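Local coordinates for peroxiredoxin HYR1 (Saccharomyces cerevisiae, PDB 3CMI), which reduces hydroperoxides at the expense of thioredoxin and acts as a hydroperoxide sensor that oxidises and so activates the transcription factor YAP1, at residues P17-F25 with T97-D105; S10-V18 with F138-V146. All blocks are in the same frame, centred on the assembly; numbering follows the deposited sequence.

Contact 1: P17-F25 with T97-D105; sequences PVDKKGQPF and TFPIMKKID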
loop_
_atom_site.group_PDB
_atom_site.type_symbol
_atom_site.label_atom_id
_atom_site.label_comp_id
_atom_site.label_asym_id
_atom_site.label_seq_id
_atom_site.Cartn_x
_atom_site.Cartn_y
_atom_site.Cartn_z
ATOM N N PRO A 17 -3.917 11.188 -2.666
ATOM C CA PRO A 17 -3.839 11.391 -1.220
ATOM C C PRO A 17 -2.825 12.472 -0.857
ATOM O O PRO A 17 -1.905 12.750 -1.634
ATOM C CB PRO A 17 -3.350 10.036 -0.709
ATOM C CG PRO A 17 -2.558 9.479 -1.851
ATOM C CD PRO A 17 -3.345 9.887 -3.062
ATOM N N VAL A 18 -2.994 13.069 0.315
ATOM C CA VAL A 18 -2.056 14.074 0.809
ATOM C C VAL A 18 -0.778 13.377 1.295
ATOM O O VAL A 18 -0.854 12.384 2.016
ATOM C CB VAL A 18 -2.685 14.910 1.949
ATOM C CG1 VAL A 18 -1.733 15.978 2.415
ATOM C CG2 VAL A 18 -4.004 15.544 1.496
ATOM N N ASP A 19 0.389 13.889 0.905
ATOM C CA ASP A 19 1.646 13.275 1.342
ATOM C C ASP A 19 2.076 13.766 2.728
ATOM O O ASP A 19 1.364 14.551 3.365
ATOM C CB ASP A 19 2.765 13.405 0.281
ATOM C CG ASP A 19 3.402 14.802 0.222
ATOM O OD1 ASP A 19 4.283 15.001 -0.643
ATOM O OD2 ASP A 19 3.045 15.700 1.018
ATOM N N LYS A 20 3.233 13.285 3.183
ATOM C CA LYS A 20 3.794 13.616 4.497
ATOM C C LYS A 20 4.022 15.121 4.696
ATOM O O LYS A 20 3.855 15.633 5.807
ATOM C CB LYS A 20 5.109 12.852 4.693
ATOM C CG LYS A 20 5.593 12.733 6.136
ATOM C CD LYS A 20 7.006 12.147 6.210
ATOM C CE LYS A 20 8.065 13.185 5.857
ATOM N NZ LYS A 20 9.455 12.709 6.130
ATOM N N LYS A 21 4.398 15.822 3.625
ATOM C CA LYS A 21 4.607 17.279 3.669
ATOM C C LYS A 21 3.293 18.063 3.488
ATOM O O LYS A 21 3.296 19.299 3.408
ATOM C CB LYS A 21 5.628 17.721 2.608
ATOM C CG LYS A 21 6.971 16.967 2.595
ATOM C CD LYS A 21 7.943 17.479 3.658
ATOM C CE LYS A 21 9.378 17.019 3.390
ATOM N NZ LYS A 21 10.232 18.089 2.752
ATOM N N GLY A 22 2.173 17.342 3.423
ATOM C CA GLY A 22 0.861 17.964 3.254
ATOM C C GLY A 22 0.559 18.369 1.820
ATOM O O GLY A 22 -0.301 19.230 1.580
ATOM N N GLN A 23 1.260 17.734 0.864
ATOM C CA GLN A 23 1.080 18.063 -0.554
ATOM C C GLN A 23 0.424 16.901 -1.317
ATOM O O GLN A 23 0.627 15.724 -0.961
ATOM C CB GLN A 23 2.417 18.438 -1.208
ATOM C CG GLN A 23 3.068 19.733 -0.665
ATOM C CD GLN A 23 2.098 20.986 -0.688
ATOM O OE1 GLN A 23 1.356 21.038 -1.722
ATOM N NE2 GLN A 23 1.957 21.734 0.594
ATOM N N PRO A 24 -0.364 17.228 -2.373
ATOM C CA PRO A 24 -0.987 16.195 -3.205
ATOM C C PRO A 24 0.036 15.213 -3.759
ATOM O O PRO A 24 1.089 15.618 -4.267
ATOM C CB PRO A 24 -1.618 16.990 -4.351
ATOM C CG PRO A 24 -1.872 18.352 -3.762
ATOM C CD PRO A 24 -0.714 18.594 -2.829
ATOM N N PHE A 25 -0.273 13.926 -3.627
ATOM C CA PHE A 25 0.540 12.872 -4.210
ATOM C C PHE A 25 -0.312 12.137 -5.242
ATOM O O PHE A 25 -0.984 11.153 -4.913
ATOM C CB PHE A 25 1.059 11.921 -3.128
ATOM C CG PHE A 25 2.057 10.912 -3.637
ATOM C CD1 PHE A 25 3.403 11.245 -3.751
ATOM C CD2 PHE A 25 1.648 9.636 -4.018
ATOM C CE1 PHE A 25 4.331 10.319 -4.229
ATOM C CE2 PHE A 25 2.563 8.712 -4.496
ATOM C CZ PHE A 25 3.907 9.055 -4.601
ATOM N N THR A 97 12.757 4.833 2.836
ATOM C CA THR A 97 13.022 5.768 1.732
ATOM C C THR A 97 11.922 5.798 0.665
ATOM O O THR A 97 12.028 6.528 -0.321
ATOM C CB THR A 97 14.380 5.503 1.046
ATOM O OG1 THR A 97 14.396 4.175 0.518
ATOM C CG2 THR A 97 15.546 5.687 2.025
ATOM N N PHE A 98 10.874 5.003 0.854
ATOM C CA PHE A 98 9.746 5.008 -0.071
ATOM C C PHE A 98 8.695 6.023 0.383
ATOM O O PHE A 98 8.709 6.431 1.544
ATOM C CB PHE A 98 9.153 3.598 -0.224
ATOM C CG PHE A 98 8.753 2.947 1.072
ATOM C CD1 PHE A 98 7.528 3.241 1.673
ATOM C CD2 PHE A 98 9.583 2.006 1.672
ATOM C CE1 PHE A 98 7.150 2.622 2.864
ATOM C CE2 PHE A 98 9.214 1.386 2.861
ATOM C CZ PHE A 98 7.994 1.695 3.459
ATOM N N PRO A 99 7.792 6.449 -0.527
ATOM C CA PRO A 99 6.824 7.500 -0.170
ATOM C C PRO A 99 5.947 7.184 1.045
ATOM O O PRO A 99 5.275 6.151 1.086
ATOM C CB PRO A 99 5.967 7.636 -1.436
ATOM C CG PRO A 99 6.860 7.172 -2.532
ATOM C CD PRO A 99 7.626 6.027 -1.931
ATOM N N ILE A 100 5.986 8.088 2.022
ATOM C CA ILE A 100 5.120 8.051 3.199
ATOM C C ILE A 100 4.123 9.204 3.094
ATOM O O ILE A 100 4.487 10.324 2.737
ATOM C CB ILE A 100 5.942 8.141 4.521
ATOM C CG1 ILE A 100 6.902 6.944 4.660
ATOM C CG2 ILE A 100 5.037 8.294 5.750
ATOM C CD1 ILE A 100 6.235 5.577 4.876
ATOM N N MET A 101 2.860 8.921 3.390
ATOM C CA MET A 101 1.791 9.900 3.218
ATOM C C MET A 101 1.402 10.519 4.556
ATOM O O MET A 101 1.904 10.104 5.599
ATOM C CB MET A 101 0.573 9.233 2.569
ATOM C CG MET A 101 0.852 8.512 1.250
ATOM S SD MET A 101 1.131 9.620 -0.151
ATOM C CE MET A 101 2.915 9.578 -0.267
ATOM N N LYS A 102 0.521 11.522 4.510
ATOM C CA LYS A 102 -0.124 12.065 5.706
ATOM C C LYS A 102 -0.951 10.975 6.407
ATOM O O LYS A 102 -1.528 10.098 5.747
ATOM C CB LYS A 102 -1.026 13.252 5.324
ATOM C CG LYS A 102 -1.640 14.021 6.495
ATOM C CD LYS A 102 -2.612 15.102 6.007
ATOM C CE LYS A 102 -3.407 15.724 7.158
ATOM N NZ LYS A 102 -4.607 16.485 6.679
ATOM N N LYS A 103 -1.000 11.040 7.740
ATOM C CA LYS A 103 -1.803 10.117 8.548
ATOM C C LYS A 103 -3.278 10.149 8.134
ATOM O O LYS A 103 -3.849 11.218 7.914
ATOM C CB LYS A 103 -1.657 10.433 10.043
ATOM C CG LYS A 103 -2.359 9.433 10.976
ATOM C CD LYS A 103 -2.341 9.891 12.436
ATOM C CE LYS A 103 -3.437 10.912 12.750
ATOM N NZ LYS A 103 -4.806 10.311 12.757
ATOM N N ILE A 104 -3.872 8.964 8.008
ATOM C CA ILE A 104 -5.271 8.821 7.606
ATOM C C ILE A 104 -5.995 7.830 8.503
ATOM O O ILE A 104 -5.365 7.111 9.288
ATOM C CB ILE A 104 -5.412 8.299 6.141
ATOM C CG1 ILE A 104 -4.679 6.958 5.967
ATOM C CG2 ILE A 104 -4.956 9.349 5.130
ATOM C CD1 ILE A 104 -5.265 6.047 4.895
ATOM N N ASP A 105 -7.320 7.800 8.377
ATOM C CA ASP A 105 -8.112 6.654 8.802
ATOM C C ASP A 105 -8.267 5.727 7.604
ATOM O O ASP A 105 -8.577 6.175 6.492
ATOM C CB ASP A 105 -9.497 7.083 9.294
ATOM C CG ASP A 105 -9.458 7.802 10.634
ATOM O OD1 ASP A 105 -10.526 8.294 11.060
ATOM O OD2 ASP A 105 -8.378 7.880 11.262
HETATM O O HOH W 1 -2.608 10.565 3.015
#
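Met-101 lays its methyl group over one face of the Phe-25 ring, and this Met-aromatic contact is the apolar centre where the turn at 17-25 meets the chain at 97-105 in the thioredoxin fold of the glutathione peroxidases. The methyl carbon CE of Met-101 sits 3.9 Å from the centroid of the Phe-25 ring, 17° off the ring normal and displaced toward the rim near CG, a CH-pi contact; the sulfur approaches more obliquely. The methionine chain is folded to get there: bends at chi2 (-74°) and chi3 turn its end across the ring, so that the two side chains meet at about a right angle. At the far end of the ring, CZ of Phe-25 rests 4.0 Å from CB of Pro-99, and on another flank CG of Pro-17 touches the sulfur. Ile-68 of strand 65-72 also packs on Met-101, which ties this small core to the edge of the sheet.

Outside it the backbones form a single beta bridge between Asp-19 and Met-101. Lys-102 N donates to Val-18 O at 3.0 Å, and Lys-20 N donates to Ile-100 O at 3.2 Å with a more bent angle of 135°. Alongside, the aliphatic part of Lys-102 runs next to Val-18 and points the same way, its CD 3.8 Å from CG1 of Val-18. A type I turn, Asp-19 to Gly-22, closes the loop beyond the bridge, and the Asp-19 carboxylate pins the residue that follows: Gln-23 N donates to OD2 of Asp-19 at 2.7 Å, meeting it from above the carboxylate plane. A water donates to both Val-18 O and Lys-102 O, giving Val-18 O a second donor in addition to Lys-102 N.

Contact 2: S10-V18 with F138-V146; sequences SEFYKLAPV and FLVDKKGKV
Ser-10 reaches the turn at Lys-143 and Gly-144 with its hydroxyl, but OG comes no nearer than 3.8 Å to Lys-143 O. The contact buries this oxygen and leaves it with no polar partner in the model. Glu-11 opens a short stretch of helical backbone angles that lasts to Lys-14, and it is from here that two aromatic side chains part company.

Phe-12 goes inward, with CG anti to the backbone N (chi1 -179°). It and Val-140 come from opposite directions, and CG1 of Val-140 stands over one face of the ring, 3.8 Å from the centroid of the Phe-12 ring and 12° off the normal, a CH-pi contact above the ring centre. The other methyl, CG2 of Val-140, lies by CE1 of Phe-12. Further back, CB of Phe-12 passes 3.4 Å from Gly-144 O. Val-140 ends strand 137-140, one of the two inner strands of the thioredoxin-fold sheet, so the ring packs at the end of the beta-hairpin that this strand forms with 146-150; Ile-37 and Phe-117 also pack on it, from strand 34-41 and helix 113-121.

Tyr-13 instead brings the end of its ring up to the hairpin turn. Its CZ rests 3.7 Å from Gly-144 CA, a close approach to a residue that has no side chain. The phenol oxygen lies 3.0 Å from Lys-142 O, which is at the ring edge and near its plane. A water bridges Tyr-13 OH and Asp-141 O, linking the phenol to the start of the turn. An Asx turn braces the connection: Lys-143 N donates to OD1 of Asp-141 at 3.1 Å, on the anti side and well out of the carboxylate plane.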
loop_
_atom_site.group_PDB
_atom_site.type_symbol
_atom_site.label_atom_id
_atom_site.label_comp_id
_atom_site.label_asym_id
_atom_site.label_seq_id
_atom_site.Cartn_x
_atom_site.Cartn_y
_atom_site.Cartn_z
ATOM N N SER A 10 -7.904 3.825 -15.334
ATOM C CA SER A 10 -8.436 3.214 -14.081
ATOM C C SER A 10 -8.700 4.270 -13.009
ATOM O O SER A 10 -8.089 5.344 -13.021
ATOM C CB SER A 10 -7.469 2.152 -13.546
ATOM O OG SER A 10 -6.256 2.738 -13.106
ATOM N N GLU A 11 -9.613 3.951 -12.089
ATOM C CA GLU A 11 -9.966 4.831 -10.970
ATOM C C GLU A 11 -8.772 5.031 -10.034
ATOM O O GLU A 11 -8.681 6.044 -9.336
ATOM C CB GLU A 11 -11.157 4.253 -10.195
ATOM C CG GLU A 11 -11.896 5.267 -9.317
ATOM C CD GLU A 11 -12.975 4.636 -8.442
ATOM O OE1 GLU A 11 -13.014 4.958 -7.233
ATOM O OE2 GLU A 11 -13.780 3.824 -8.952
ATOM N N PHE A 12 -7.866 4.055 -10.036
ATOM C CA PHE A 12 -6.647 4.089 -9.231
ATOM C C PHE A 12 -5.779 5.321 -9.507
ATOM O O PHE A 12 -5.238 5.921 -8.581
ATOM C CB PHE A 12 -5.835 2.808 -9.466
ATOM C CG PHE A 12 -4.563 2.736 -8.670
ATOM C CD1 PHE A 12 -4.594 2.437 -7.310
ATOM C CD2 PHE A 12 -3.334 2.961 -9.281
ATOM C CE1 PHE A 12 -3.418 2.366 -6.572
ATOM C CE2 PHE A 12 -2.153 2.895 -8.555
ATOM C CZ PHE A 12 -2.189 2.597 -7.199
ATOM N N TYR A 13 -5.646 5.690 -10.778
ATOM C CA TYR A 13 -4.774 6.798 -11.160
ATOM C C TYR A 13 -5.406 8.161 -10.892
ATOM O O TYR A 13 -4.723 9.184 -10.954
ATOM C CB TYR A 13 -4.331 6.675 -12.623
ATOM C CG TYR A 13 -3.506 5.436 -12.918
ATOM C CD1 TYR A 13 -2.440 5.068 -12.095
ATOM C CD2 TYR A 13 -3.785 4.641 -14.028
ATOM C CE1 TYR A 13 -1.677 3.934 -12.365
ATOM C CE2 TYR A 13 -3.029 3.506 -14.308
ATOM C CZ TYR A 13 -1.978 3.158 -13.471
ATOM O OH TYR A 13 -1.227 2.038 -13.746
ATOM N N LYS A 14 -6.702 8.158 -10.586
ATOM C CA LYS A 14 -7.443 9.369 -10.222
ATOM C C LYS A 14 -7.186 9.783 -8.769
ATOM O O LYS A 14 -7.409 10.937 -8.397
ATOM C CB LYS A 14 -8.944 9.165 -10.445
ATOM C CG LYS A 14 -9.396 9.256 -11.897
ATOM C CD LYS A 14 -10.724 8.532 -12.091
ATOM C CE LYS A 14 -11.254 8.675 -13.510
ATOM N NZ LYS A 14 -12.110 9.889 -13.669
ATOM N N LEU A 15 -6.720 8.831 -7.963
ATOM C CA LEU A 15 -6.428 9.046 -6.544
ATOM C C LEU A 15 -5.287 10.032 -6.322
ATOM O O LEU A 15 -4.269 9.978 -7.010
ATOM C CB LEU A 15 -6.069 7.717 -5.880
ATOM C CG LEU A 15 -7.112 6.806 -5.216
ATOM C CD1 LEU A 15 -8.572 7.135 -5.549
ATOM C CD2 LEU A 15 -6.785 5.329 -5.506
ATOM N N ALA A 16 -5.466 10.924 -5.353
ATOM C CA ALA A 16 -4.422 11.868 -4.975
ATOM C C ALA A 16 -4.452 12.134 -3.465
ATOM O O ALA A 16 -4.953 13.178 -3.024
ATOM C CB ALA A 16 -4.558 13.178 -5.773
ATOM N N PRO A 17 -3.917 11.188 -2.666
ATOM C CA PRO A 17 -3.839 11.391 -1.220
ATOM C C PRO A 17 -2.825 12.472 -0.857
ATOM O O PRO A 17 -1.905 12.750 -1.634
ATOM C CB PRO A 17 -3.350 10.036 -0.709
ATOM C CG PRO A 17 -2.558 9.479 -1.851
ATOM C CD PRO A 17 -3.345 9.887 -3.062
ATOM N N VAL A 18 -2.994 13.069 0.315
ATOM C CA VAL A 18 -2.056 14.074 0.809
ATOM C C VAL A 18 -0.778 13.377 1.295
ATOM O O VAL A 18 -0.854 12.384 2.016
ATOM C CB VAL A 18 -2.685 14.910 1.949
ATOM C CG1 VAL A 18 -1.733 15.978 2.415
ATOM C CG2 VAL A 18 -4.004 15.544 1.496
ATOM N N PHE A 138 -1.805 -4.194 -0.159
ATOM C CA PHE A 138 -2.482 -4.344 -1.443
ATOM C C PHE A 138 -1.443 -4.216 -2.546
ATOM O O PHE A 138 -0.663 -3.263 -2.563
ATOM C CB PHE A 138 -3.533 -3.250 -1.654
ATOM C CG PHE A 138 -4.691 -3.293 -0.691
ATOM C CD1 PHE A 138 -4.574 -2.764 0.596
ATOM C CD2 PHE A 138 -5.924 -3.796 -1.095
ATOM C CE1 PHE A 138 -5.659 -2.775 1.475
ATOM C CE2 PHE A 138 -7.010 -3.804 -0.226
ATOM C CZ PHE A 138 -6.876 -3.300 1.063
ATOM N N LEU A 139 -1.439 -5.171 -3.469
ATOM C CA LEU A 139 -0.525 -5.137 -4.599
ATOM C C LEU A 139 -1.288 -4.691 -5.844
ATOM O O LEU A 139 -2.343 -5.247 -6.167
ATOM C CB LEU A 139 0.103 -6.521 -4.790
ATOM C CG LEU A 139 1.480 -6.721 -5.422
ATOM C CD1 LEU A 139 2.546 -5.754 -4.898
ATOM C CD2 LEU A 139 1.908 -8.165 -5.206
ATOM N N VAL A 140 -0.754 -3.679 -6.528
ATOM C CA VAL A 140 -1.396 -3.082 -7.697
ATOM C C VAL A 140 -0.606 -3.307 -8.999
ATOM O O VAL A 140 0.622 -3.187 -9.035
ATOM C CB VAL A 140 -1.675 -1.562 -7.471
ATOM C CG1 VAL A 140 -2.337 -0.927 -8.686
ATOM C CG2 VAL A 140 -2.546 -1.355 -6.230
ATOM N N ASP A 141 -1.358 -3.641 -10.047
ATOM C CA ASP A 141 -0.924 -3.830 -11.445
ATOM C C ASP A 141 -0.086 -2.676 -12.010
ATOM O O ASP A 141 -0.110 -1.560 -11.482
ATOM C CB ASP A 141 -2.207 -3.892 -12.291
ATOM C CG ASP A 141 -2.148 -4.895 -13.404
ATOM O OD1 ASP A 141 -1.362 -4.693 -14.351
ATOM O OD2 ASP A 141 -2.927 -5.866 -13.354
ATOM N N LYS A 142 0.627 -2.953 -13.105
ATOM C CA LYS A 142 1.236 -1.903 -13.932
ATOM C C LYS A 142 0.184 -1.116 -14.730
ATOM O O LYS A 142 0.458 -0.014 -15.215
ATOM C CB LYS A 142 2.274 -2.490 -14.889
ATOM C CG LYS A 142 3.627 -2.750 -14.254
ATOM C CD LYS A 142 4.648 -3.206 -15.284
ATOM C CE LYS A 142 6.050 -3.260 -14.688
ATOM N NZ LYS A 142 6.605 -1.907 -14.352
ATOM N N LYS A 143 -1.006 -1.699 -14.870
ATOM C CA LYS A 143 -2.127 -1.049 -15.550
ATOM C C LYS A 143 -3.083 -0.401 -14.541
ATOM O O LYS A 143 -4.066 0.239 -14.924
ATOM C CB LYS A 143 -2.878 -2.044 -16.446
ATOM C CG LYS A 143 -2.067 -2.591 -17.622
ATOM C CD LYS A 143 -2.889 -3.583 -18.443
ATOM C CE LYS A 143 -2.034 -4.365 -19.439
ATOM N NZ LYS A 143 -1.581 -3.552 -20.604
ATOM N N GLY A 144 -2.786 -0.572 -13.254
ATOM C CA GLY A 144 -3.538 0.075 -12.178
ATOM C C GLY A 144 -4.622 -0.772 -11.540
ATOM O O GLY A 144 -5.414 -0.271 -10.746
ATOM N N LYS A 145 -4.657 -2.055 -11.889
ATOM C CA LYS A 145 -5.651 -2.985 -11.365
ATOM C C LYS A 145 -5.135 -3.699 -10.117
ATOM O O LYS A 145 -4.027 -4.238 -10.107
ATOM C CB LYS A 145 -6.050 -4.002 -12.443
ATOM C CG LYS A 145 -6.735 -3.380 -13.655
ATOM C CD LYS A 145 -7.098 -4.426 -14.696
ATOM C CE LYS A 145 -7.612 -3.786 -15.988
ATOM N NZ LYS A 145 -9.010 -3.259 -15.871
ATOM N N VAL A 146 -5.944 -3.697 -9.062
ATOM C CA VAL A 146 -5.564 -4.349 -7.812
ATOM C C VAL A 146 -5.487 -5.865 -8.025
ATOM O O VAL A 146 -6.464 -6.500 -8.434
ATOM C CB VAL A 146 -6.524 -3.995 -6.653
ATOM C CG1 VAL A 146 -6.000 -4.558 -5.339
ATOM C CG2 VAL A 146 -6.712 -2.472 -6.545
HETATM O O HOH W 2 0.139 1.075 -11.623
#

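In the fold
The centres of the two contacts are 15 Å apart, yet they adjoin: segments 10-18 and 17-25 overlap at Pro-17 and Val-18, though these two residues touch only across contact 1, and Phe-25 O packs against Ala-16 CB. Along the chain, 10-18 and 17-25 precede strand 34-41; 97-105 follows strand 65-72. Segment 138-146 comes last, so contact 1 falls within the span of contact 2. The N-terminal region is thus fastened to two parts of the mixed sheet, beside outermost strand 65-72 and at the turn joining 137-140 to 146-150. Helix 113-121 touches side chains of both contacts, with Val-114 on Pro-17. Both lie away from catalytic Cys-44.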